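Local structure of Mlr3007 protein (Mesorhizobium loti, 3QQM) at residues F30-R35 against R181-D186; P177-A182 against G209-G214. The protein probably catalyses the pyridoxal-phosphate-dependent transfer of amino groups between leucine, isoleucine or valine and 2-oxoglutarate. All coordinates share one frame; numbering follows the deposited sequence.

Contact 1: F30-R35 against R181-D186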
ATOM      1  N   PHE A  30       6.099 -10.717 -11.533  1.00 20.49           N
ATOM      2  CA  PHE A  30       5.460  -9.855 -10.527  1.00 19.79           C
ATOM      3  C   PHE A  30       3.955  -9.876 -10.564  1.00 19.34           C
ATOM      4  O   PHE A  30       3.353  -9.674 -11.591  1.00 19.09           O
ATOM      5  CB  PHE A  30       5.938  -8.403 -10.651  1.00 19.29           C
ATOM      6  CG  PHE A  30       7.414  -8.254 -10.610  1.00 19.17           C
ATOM      7  CD1 PHE A  30       8.089  -8.331  -9.426  1.00 19.11           C
ATOM      8  CD2 PHE A  30       8.139  -8.084 -11.782  1.00 19.98           C
ATOM      9  CE1 PHE A  30       9.456  -8.211  -9.394  1.00 19.52           C
ATOM     10  CE2 PHE A  30       9.509  -7.964 -11.762  1.00 19.40           C
ATOM     11  CZ  PHE A  30      10.165  -8.007 -10.557  1.00 20.09           C
ATOM     12  N   LEU A  31       3.350 -10.107  -9.416  1.00 19.12           N
ATOM     13  CA  LEU A  31       1.910 -10.116  -9.332  1.00 19.25           C
ATOM     14  C   LEU A  31       1.431  -8.664  -9.585  1.00 18.35           C
ATOM     15  O   LEU A  31       2.024  -7.716  -9.077  1.00 17.01           O
ATOM     16  CB  LEU A  31       1.482 -10.632  -7.960  1.00 19.68           C
ATOM     17  CG  LEU A  31       0.082 -11.184  -7.739  1.00 21.16           C
ATOM     18  CD1 LEU A  31      -0.241 -12.314  -8.734  1.00 21.58           C
ATOM     19  CD2 LEU A  31      -0.075 -11.698  -6.274  1.00 21.24           C
ATOM     20  N   ARG A  32       0.428  -8.511 -10.457  1.00 18.03           N
ATOM     21  CA  ARG A  32      -0.136  -7.198 -10.776  1.00 17.81           C
ATOM     22  C   ARG A  32       0.930  -6.233 -11.327  1.00 17.24           C
ATOM     23  O   ARG A  32       0.857  -5.028 -11.124  1.00 16.22           O
ATOM     24  CB  ARG A  32      -0.843  -6.600  -9.536  1.00 17.40           C
ATOM     25  CG  ARG A  32      -2.146  -7.284  -9.195  1.00 17.93           C
ATOM     26  CD  ARG A  32      -2.742  -6.756  -7.883  1.00 17.99           C
ATOM     27  NE  ARG A  32      -2.060  -7.334  -6.736  1.00 17.64           N
ATOM     28  CZ  ARG A  32      -2.381  -8.514  -6.215  1.00 18.28           C
ATOM     29  NH1 ARG A  32      -3.407  -9.217  -6.712  1.00 17.30           N
ATOM     30  NH2 ARG A  32      -1.695  -8.984  -5.182  1.00 18.43           N
ATOM     31  N   PHE A  33       1.887  -6.804 -12.059  1.00 17.42           N
ATOM     32  CA  PHE A  33       3.009  -6.064 -12.616  1.00 17.31           C
ATOM     33  C   PHE A  33       2.592  -4.853 -13.406  1.00 16.92           C
ATOM     34  O   PHE A  33       3.081  -3.777 -13.155  1.00 16.43           O
ATOM     35  CB  PHE A  33       3.890  -7.004 -13.463  1.00 17.85           C
ATOM     36  CG  PHE A  33       5.251  -6.428 -13.859  1.00 17.89           C
ATOM     37  CD1 PHE A  33       5.902  -5.475 -13.071  1.00 17.23           C
ATOM     38  CD2 PHE A  33       5.983  -7.041 -14.875  1.00 18.29           C
ATOM     39  CE1 PHE A  33       7.182  -5.028 -13.411  1.00 17.36           C
ATOM     40  CE2 PHE A  33       7.273  -6.609 -15.197  1.00 18.14           C
ATOM     41  CZ  PHE A  33       7.863  -5.607 -14.471  1.00 17.79           C
ATOM     42  N   ASP A  34       1.663  -5.009 -14.327  1.00 17.37           N
ATOM     43  CA  ASP A  34       1.256  -3.872 -15.137  1.00 17.77           C
ATOM     44  C   ASP A  34       0.609  -2.766 -14.285  1.00 16.97           C
ATOM     45  O   ASP A  34       0.858  -1.596 -14.519  1.00 16.95           O
ATOM     46  CB  ASP A  34       0.396  -4.289 -16.332  1.00 18.65           C
ATOM     47  CG  ASP A  34      -0.819  -5.069 -15.942  1.00 20.49           C
ATOM     48  OD1 ASP A  34      -1.043  -5.278 -14.724  1.00 22.88           O
ATOM     49  OD2 ASP A  34      -1.548  -5.486 -16.866  1.00 22.40           O
ATOM     50  N   ARG A  35      -0.184  -3.127 -13.299  1.00 16.17           N
ATOM     51  CA  ARG A  35      -0.757  -2.112 -12.454  1.00 15.93           C
ATOM     52  C   ARG A  35       0.364  -1.334 -11.744  1.00 15.33           C
ATOM     53  O   ARG A  35       0.297  -0.129 -11.694  1.00 14.83           O
ATOM     54  CB  ARG A  35      -1.746  -2.685 -11.456  1.00 15.89           C
ATOM     55  CG  ARG A  35      -3.025  -3.254 -12.111  1.00 16.85           C
ATOM     56  CD  ARG A  35      -4.078  -3.586 -11.068  1.00 17.45           C
ATOM     57  NE  ARG A  35      -5.311  -4.059 -11.673  1.00 19.11           N
ATOM     58  CZ  ARG A  35      -6.301  -3.268 -12.108  1.00 20.15           C
ATOM     59  NH1 ARG A  35      -6.195  -1.948 -12.047  1.00 19.47           N
ATOM     60  NH2 ARG A  35      -7.393  -3.807 -12.654  1.00 21.45           N
ATOM     61  N   ARG A 181      -6.067  -2.711  -4.285  1.00 12.16           N
ATOM     62  CA  ARG A 181      -7.310  -1.940  -4.214  1.00 12.92           C
ATOM     63  C   ARG A 181      -7.869  -1.731  -5.590  1.00 13.40           C
ATOM     64  O   ARG A 181      -9.037  -1.982  -5.827  1.00 14.16           O
ATOM     65  CB  ARG A 181      -7.058  -0.581  -3.575  1.00 12.93           C
ATOM     66  CG  ARG A 181      -8.265   0.344  -3.504  1.00 13.21           C
ATOM     67  CD  ARG A 181      -7.823   1.700  -2.950  1.00 13.69           C
ATOM     68  NE  ARG A 181      -8.916   2.665  -2.824  1.00 12.93           N
ATOM     69  CZ  ARG A 181      -9.344   3.451  -3.793  1.00 12.87           C
ATOM     70  NH1 ARG A 181      -8.788   3.403  -5.004  1.00 12.91           N
ATOM     71  NH2 ARG A 181     -10.349   4.293  -3.551  1.00 13.64           N
ATOM     72  N   ALA A 182      -7.028  -1.277  -6.508  1.00 13.53           N
ATOM     73  CA  ALA A 182      -7.456  -1.048  -7.868  1.00 13.78           C
ATOM     74  C   ALA A 182      -7.959  -2.340  -8.519  1.00 14.41           C
ATOM     75  O   ALA A 182      -8.948  -2.335  -9.246  1.00 15.00           O
ATOM     76  CB  ALA A 182      -6.305  -0.477  -8.680  1.00 13.51           C
ATOM     77  N   GLU A 183      -7.265  -3.448  -8.306  1.00 14.78           N
ATOM     78  CA  GLU A 183      -7.700  -4.680  -8.940  1.00 15.80           C
ATOM     79  C   GLU A 183      -9.077  -5.112  -8.419  1.00 15.89           C
ATOM     80  O   GLU A 183      -9.909  -5.575  -9.191  1.00 16.07           O
ATOM     81  CB  GLU A 183      -6.690  -5.804  -8.732  1.00 16.35           C
ATOM     82  CG  GLU A 183      -6.940  -7.071  -9.612  1.00 18.27           C
ATOM     83  CD  GLU A 183      -5.869  -8.142  -9.407  1.00 21.41           C
ATOM     84  OE1 GLU A 183      -5.760  -8.681  -8.285  1.00 22.44           O
ATOM     85  OE2 GLU A 183      -5.160  -8.484 -10.392  1.00 24.17           O
ATOM     86  N   LEU A 184      -9.291  -4.978  -7.116  1.00 15.69           N
ATOM     87  CA  LEU A 184     -10.547  -5.373  -6.518  1.00 16.33           C
ATOM     88  C   LEU A 184     -11.681  -4.464  -6.984  1.00 16.65           C
ATOM     89  O   LEU A 184     -12.817  -4.918  -7.124  1.00 17.25           O
ATOM     90  CB  LEU A 184     -10.456  -5.366  -4.990  1.00 16.29           C
ATOM     91  CG  LEU A 184      -9.485  -6.331  -4.310  1.00 16.35           C
ATOM     92  CD1 LEU A 184      -9.459  -6.021  -2.823  1.00 16.42           C
ATOM     93  CD2 LEU A 184      -9.845  -7.803  -4.558  1.00 16.82           C
ATOM     94  N   LEU A 185     -11.379  -3.189  -7.231  1.00 16.57           N
ATOM     95  CA  LEU A 185     -12.392  -2.254  -7.693  1.00 16.89           C
ATOM     96  C   LEU A 185     -12.779  -2.587  -9.109  1.00 17.64           C
ATOM     97  O   LEU A 185     -13.969  -2.612  -9.438  1.00 17.72           O
ATOM     98  CB  LEU A 185     -11.910  -0.793  -7.593  1.00 16.54           C
ATOM     99  CG  LEU A 185     -11.937  -0.165  -6.188  1.00 16.31           C
ATOM    100  CD1 LEU A 185     -11.143   1.129  -6.122  1.00 15.58           C
ATOM    101  CD2 LEU A 185     -13.398   0.058  -5.749  1.00 15.60           C
ATOM    102  N   ASP A 186     -11.778  -2.839  -9.954  1.00 17.89           N
ATOM    103  CA  ASP A 186     -12.044  -3.176 -11.362  1.00 18.98           C
ATOM    104  C   ASP A 186     -12.764  -4.537 -11.528  1.00 19.51           C
ATOM    105  O   ASP A 186     -13.461  -4.748 -12.505  1.00 19.66           O
ATOM    106  CB  ASP A 186     -10.744  -3.156 -12.193  1.00 18.87           C
ATOM    107  CG  ASP A 186     -10.165  -1.743 -12.365  1.00 19.62           C
ATOM    108  OD1 ASP A 186     -10.889  -0.744 -12.112  1.00 20.33           O
ATOM    109  OD2 ASP A 186      -8.985  -1.642 -12.782  1.00 20.19           O
TER
HETATM  110  O   HOH W   1      -5.151  -6.962 -12.582  1.00 33.12           O

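Contact 2: P177-A182 against G209-G214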
ATOM      1  N   PRO A 177      -4.016   5.196  -3.860  1.00 12.80           N
ATOM      2  CA  PRO A 177      -4.808   4.284  -4.638  1.00 13.02           C
ATOM      3  C   PRO A 177      -3.972   3.041  -4.817  1.00 12.87           C
ATOM      4  O   PRO A 177      -3.164   2.966  -5.739  1.00 13.08           O
ATOM      5  CB  PRO A 177      -5.014   5.022  -5.975  1.00 13.39           C
ATOM      6  CG  PRO A 177      -3.863   5.936  -6.083  1.00 13.42           C
ATOM      7  CD  PRO A 177      -3.594   6.368  -4.646  1.00 13.27           C
ATOM      8  N   GLY A 178      -4.116   2.100  -3.894  1.00 12.73           N
ATOM      9  CA  GLY A 178      -3.371   0.863  -3.945  1.00 12.35           C
ATOM     10  C   GLY A 178      -3.677   0.021  -5.163  1.00 12.46           C
ATOM     11  O   GLY A 178      -4.758   0.099  -5.753  1.00 12.44           O
ATOM     12  N   VAL A 179      -2.686  -0.779  -5.532  1.00 12.30           N
ATOM     13  CA  VAL A 179      -2.748  -1.680  -6.658  1.00 12.22           C
ATOM     14  C   VAL A 179      -3.688  -2.880  -6.385  1.00 12.15           C
ATOM     15  O   VAL A 179      -4.422  -3.282  -7.257  1.00 12.05           O
ATOM     16  CB  VAL A 179      -1.323  -2.116  -7.038  1.00 12.55           C
ATOM     17  CG1 VAL A 179      -1.309  -3.433  -7.849  1.00 12.60           C
ATOM     18  CG2 VAL A 179      -0.608  -0.948  -7.772  1.00 11.63           C
ATOM     19  N   LEU A 180      -3.639  -3.470  -5.203  1.00 11.87           N
ATOM     20  CA  LEU A 180      -4.588  -4.532  -4.903  1.00 12.24           C
ATOM     21  C   LEU A 180      -5.966  -3.861  -4.939  1.00 12.12           C
ATOM     22  O   LEU A 180      -6.881  -4.342  -5.581  1.00 12.00           O
ATOM     23  CB  LEU A 180      -4.334  -5.151  -3.533  1.00 12.02           C
ATOM     24  CG  LEU A 180      -5.407  -6.145  -3.067  1.00 13.04           C
ATOM     25  CD1 LEU A 180      -5.438  -7.406  -3.967  1.00 13.17           C
ATOM     26  CD2 LEU A 180      -5.254  -6.558  -1.607  1.00 12.74           C
ATOM     27  N   ARG A 181      -6.067  -2.711  -4.285  1.00 12.16           N
ATOM     28  CA  ARG A 181      -7.310  -1.940  -4.214  1.00 12.92           C
ATOM     29  C   ARG A 181      -7.869  -1.731  -5.590  1.00 13.40           C
ATOM     30  O   ARG A 181      -9.037  -1.982  -5.827  1.00 14.16           O
ATOM     31  CB  ARG A 181      -7.058  -0.581  -3.575  1.00 12.93           C
ATOM     32  CG  ARG A 181      -8.265   0.344  -3.504  1.00 13.21           C
ATOM     33  CD  ARG A 181      -7.823   1.700  -2.950  1.00 13.69           C
ATOM     34  NE  ARG A 181      -8.916   2.665  -2.824  1.00 12.93           N
ATOM     35  CZ  ARG A 181      -9.344   3.451  -3.793  1.00 12.87           C
ATOM     36  NH1 ARG A 181      -8.788   3.403  -5.004  1.00 12.91           N
ATOM     37  NH2 ARG A 181     -10.349   4.293  -3.551  1.00 13.64           N
ATOM     38  N   ALA A 182      -7.028  -1.277  -6.508  1.00 13.53           N
ATOM     39  CA  ALA A 182      -7.456  -1.048  -7.868  1.00 13.78           C
ATOM     40  C   ALA A 182      -7.959  -2.340  -8.519  1.00 14.41           C
ATOM     41  O   ALA A 182      -8.948  -2.335  -9.246  1.00 15.00           O
ATOM     42  CB  ALA A 182      -6.305  -0.477  -8.680  1.00 13.51           C
ATOM     43  N   GLY A 209      -5.298  -4.850   3.085  1.00 14.10           N
ATOM     44  CA  GLY A 209      -4.506  -5.534   2.066  1.00 14.18           C
ATOM     45  C   GLY A 209      -3.618  -4.664   1.236  1.00 13.88           C
ATOM     46  O   GLY A 209      -3.717  -3.426   1.282  1.00 13.94           O
ATOM     47  N   ASN A 210      -2.691  -5.320   0.537  1.00 13.67           N
ATOM     48  CA  ASN A 210      -1.788  -4.665  -0.379  1.00 13.21           C
ATOM     49  C   ASN A 210      -1.419  -5.645  -1.479  1.00 13.35           C
ATOM     50  O   ASN A 210      -1.796  -6.816  -1.430  1.00 12.97           O
ATOM     51  CB  ASN A 210      -0.559  -4.070   0.311  1.00 13.21           C
ATOM     52  CG  ASN A 210       0.264  -5.090   1.072  1.00 13.49           C
ATOM     53  OD1 ASN A 210       0.370  -6.252   0.696  1.00 14.15           O
ATOM     54  ND2 ASN A 210       0.905  -4.628   2.115  1.00 13.22           N
ATOM     55  N   SER A 211      -0.730  -5.150  -2.499  1.00 13.04           N
ATOM     56  CA  SER A 211      -0.371  -5.995  -3.630  1.00 13.18           C
ATOM     57  C   SER A 211       0.555  -7.139  -3.212  1.00 13.33           C
ATOM     58  O   SER A 211       0.459  -8.232  -3.723  1.00 13.06           O
ATOM     59  CB  SER A 211       0.297  -5.179  -4.736  1.00 12.67           C
ATOM     60  OG  SER A 211       0.436  -5.980  -5.892  1.00 13.11           O
ATOM     61  N   LEU A 212       1.453  -6.855  -2.288  1.00 13.48           N
ATOM     62  CA  LEU A 212       2.390  -7.836  -1.830  1.00 14.33           C
ATOM     63  C   LEU A 212       1.716  -9.022  -1.145  1.00 15.03           C
ATOM     64  O   LEU A 212       2.004 -10.161  -1.475  1.00 15.20           O
ATOM     65  CB  LEU A 212       3.396  -7.211  -0.866  1.00 13.99           C
ATOM     66  CG  LEU A 212       4.376  -8.192  -0.235  1.00 14.95           C
ATOM     67  CD1 LEU A 212       5.192  -8.935  -1.333  1.00 13.53           C
ATOM     68  CD2 LEU A 212       5.292  -7.498   0.830  1.00 13.86           C
ATOM     69  N   ARG A 213       0.793  -8.747  -0.231  1.00 15.58           N
ATOM     70  CA  ARG A 213       0.181  -9.831   0.561  1.00 16.55           C
ATOM     71  C   ARG A 213      -1.218 -10.261   0.222  1.00 16.50           C
ATOM     72  O   ARG A 213      -1.650 -11.278   0.724  1.00 17.32           O
ATOM     73  CB  ARG A 213       0.188  -9.450   2.050  1.00 16.67           C
ATOM     74  CG  ARG A 213       1.557  -9.268   2.601  1.00 18.15           C
ATOM     75  CD  ARG A 213       1.594  -9.247   4.118  1.00 19.94           C
ATOM     76  NE  ARG A 213       2.977  -9.100   4.604  1.00 21.10           N
ATOM     77  CZ  ARG A 213       3.815 -10.115   4.779  1.00 22.68           C
ATOM     78  NH1 ARG A 213       3.439 -11.360   4.529  1.00 23.45           N
ATOM     79  NH2 ARG A 213       5.047  -9.883   5.181  1.00 24.40           N
ATOM     80  N   GLY A 214      -1.918  -9.531  -0.624  1.00 16.02           N
ATOM     81  CA  GLY A 214      -3.312  -9.864  -0.901  1.00 16.29           C
ATOM     82  C   GLY A 214      -4.145  -9.419   0.308  1.00 16.46           C
ATOM     83  O   GLY A 214      -3.665  -8.604   1.120  1.00 16.15           O
TER

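Contact 1: F30-R35 against R181-D186
The guanidinium of Arg35 lies with one face over the backbone of helix 179-186, Glu183 CA and Ala182 O beneath its rim, while OD2 of Asp186 sits at its edge, in the plane. That of Arg32 has Leu31 CG over one face, and the Glu183 carboxylate comes to its edge, the two planes 86° apart. Arg35 grips Asp186 end-on, both terminal nitrogens closing on a single oxygen: NH2 to OD2 is 2.7 Å and NH1 to OD2 is 2.9 Å. The NH2 bond uses the anti lone pair of OD2, and NH1 comes in tilted out of the carboxylate plane. Arg35 is stretched out from CG to NE (chi3 177°), which carries its head across to the helix; Glu183 CB packs 3.7 Å from Arg35 NE. Arg35 NE also gives its hydrogen to a water at 3.0 Å, and that water in turn donates to Glu183 OE2 at 2.7 Å. Glu183 OE1 pairs with Arg32 NH1 at 2.9 Å, a salt bridge in which NH1 approaches from above the carboxylate plane. The bend of the Arg32 chain at chi3 (-78°) turns NH1 toward OE1, while CG and CD lie against the same carboxylate. Replacing Arg35 by an alanine is likely to leave Asp186 without its charge partner across this contact and to uncover the backbone at Ala182 and Glu183. Arg32 is the N-cap residue of helix 33-47 and follows Leu31 in a type II turn; its NH2 probably bonds to Ser211. This surface contact thus clips the start of helix 33-47, just after the short strand 29-30, to one side of helix 179-186, whose Arg181 and Leu184 lean instead on strand 156-160.

Contact 2: P177-A182 against G209-G214
Leu180 has the largest share of the surface buried here, lying along the backbone at the end of strand 205-210 and meeting peptide groups rather than other side chains. Its CG stands anti to the backbone N (chi1 172°), which sends the branch across the loop, and CD2 settles 3.5 Å from Asn210 O. The same methyl reaches Gly209 C at 3.8 Å and, from the other limb of the turn, Gly214 C at 3.6 Å, so it is wedged where the chain leaves one strand and enters the next. Gly209 has no side chain, which leaves CD2 the space that a CB would take. Nearer the backbone, Leu180 CB rests 3.7 Å from Ser211 N.

Ser211 and Val179 make the second patch: Val179 CG1 lies against the serine side chain, 3.7 Å from OG and 3.9 Å from Ser211 CB. The serine hydroxyl finds its polar partner in His36 NE2. The turn is stiffened from within by an Asx motif, Asn210 OD1 taking the hydrogen of Arg213 N at 2.7 Å, while Gly214 N bonds back to Asn210 O.

What this packing frames is the phosphate of the cofactor carried by Lys118, the residue modified with pyridoxal phosphate. Val179 N bonds to its OP1 and Ser211 N to its OP2, so the first turn of helix 179-186, with Gly178 as N-cap, faces the anion together with the loop; the helix end would be expected to favour that negative charge. The contact is buried, between helix 179-186 and the hairpin of strands 205-210 and 214-220, with helix 33-47 bordering Val179 and strand 156-160 paired alongside Gly209.

Contact 1 is a surface contact and contact 2 a buried one, though their centres lie about 7 Å apart and both use helix 179-186, sharing Arg181 and Ala182. The later turn of that helix presents charged groups to the start of helix 33-47, so salt bridges and a water do the joining; the first turn offers aliphatic groups to a strand end and keeps its backbone N-H groups for the cofactor phosphate. The two meet directly at Arg32, whose NH2 is 2.7 Å from Ser211 O in a probable hydrogen bond, and where Val179 CG1 packs against CB of Arg32 and of Arg35.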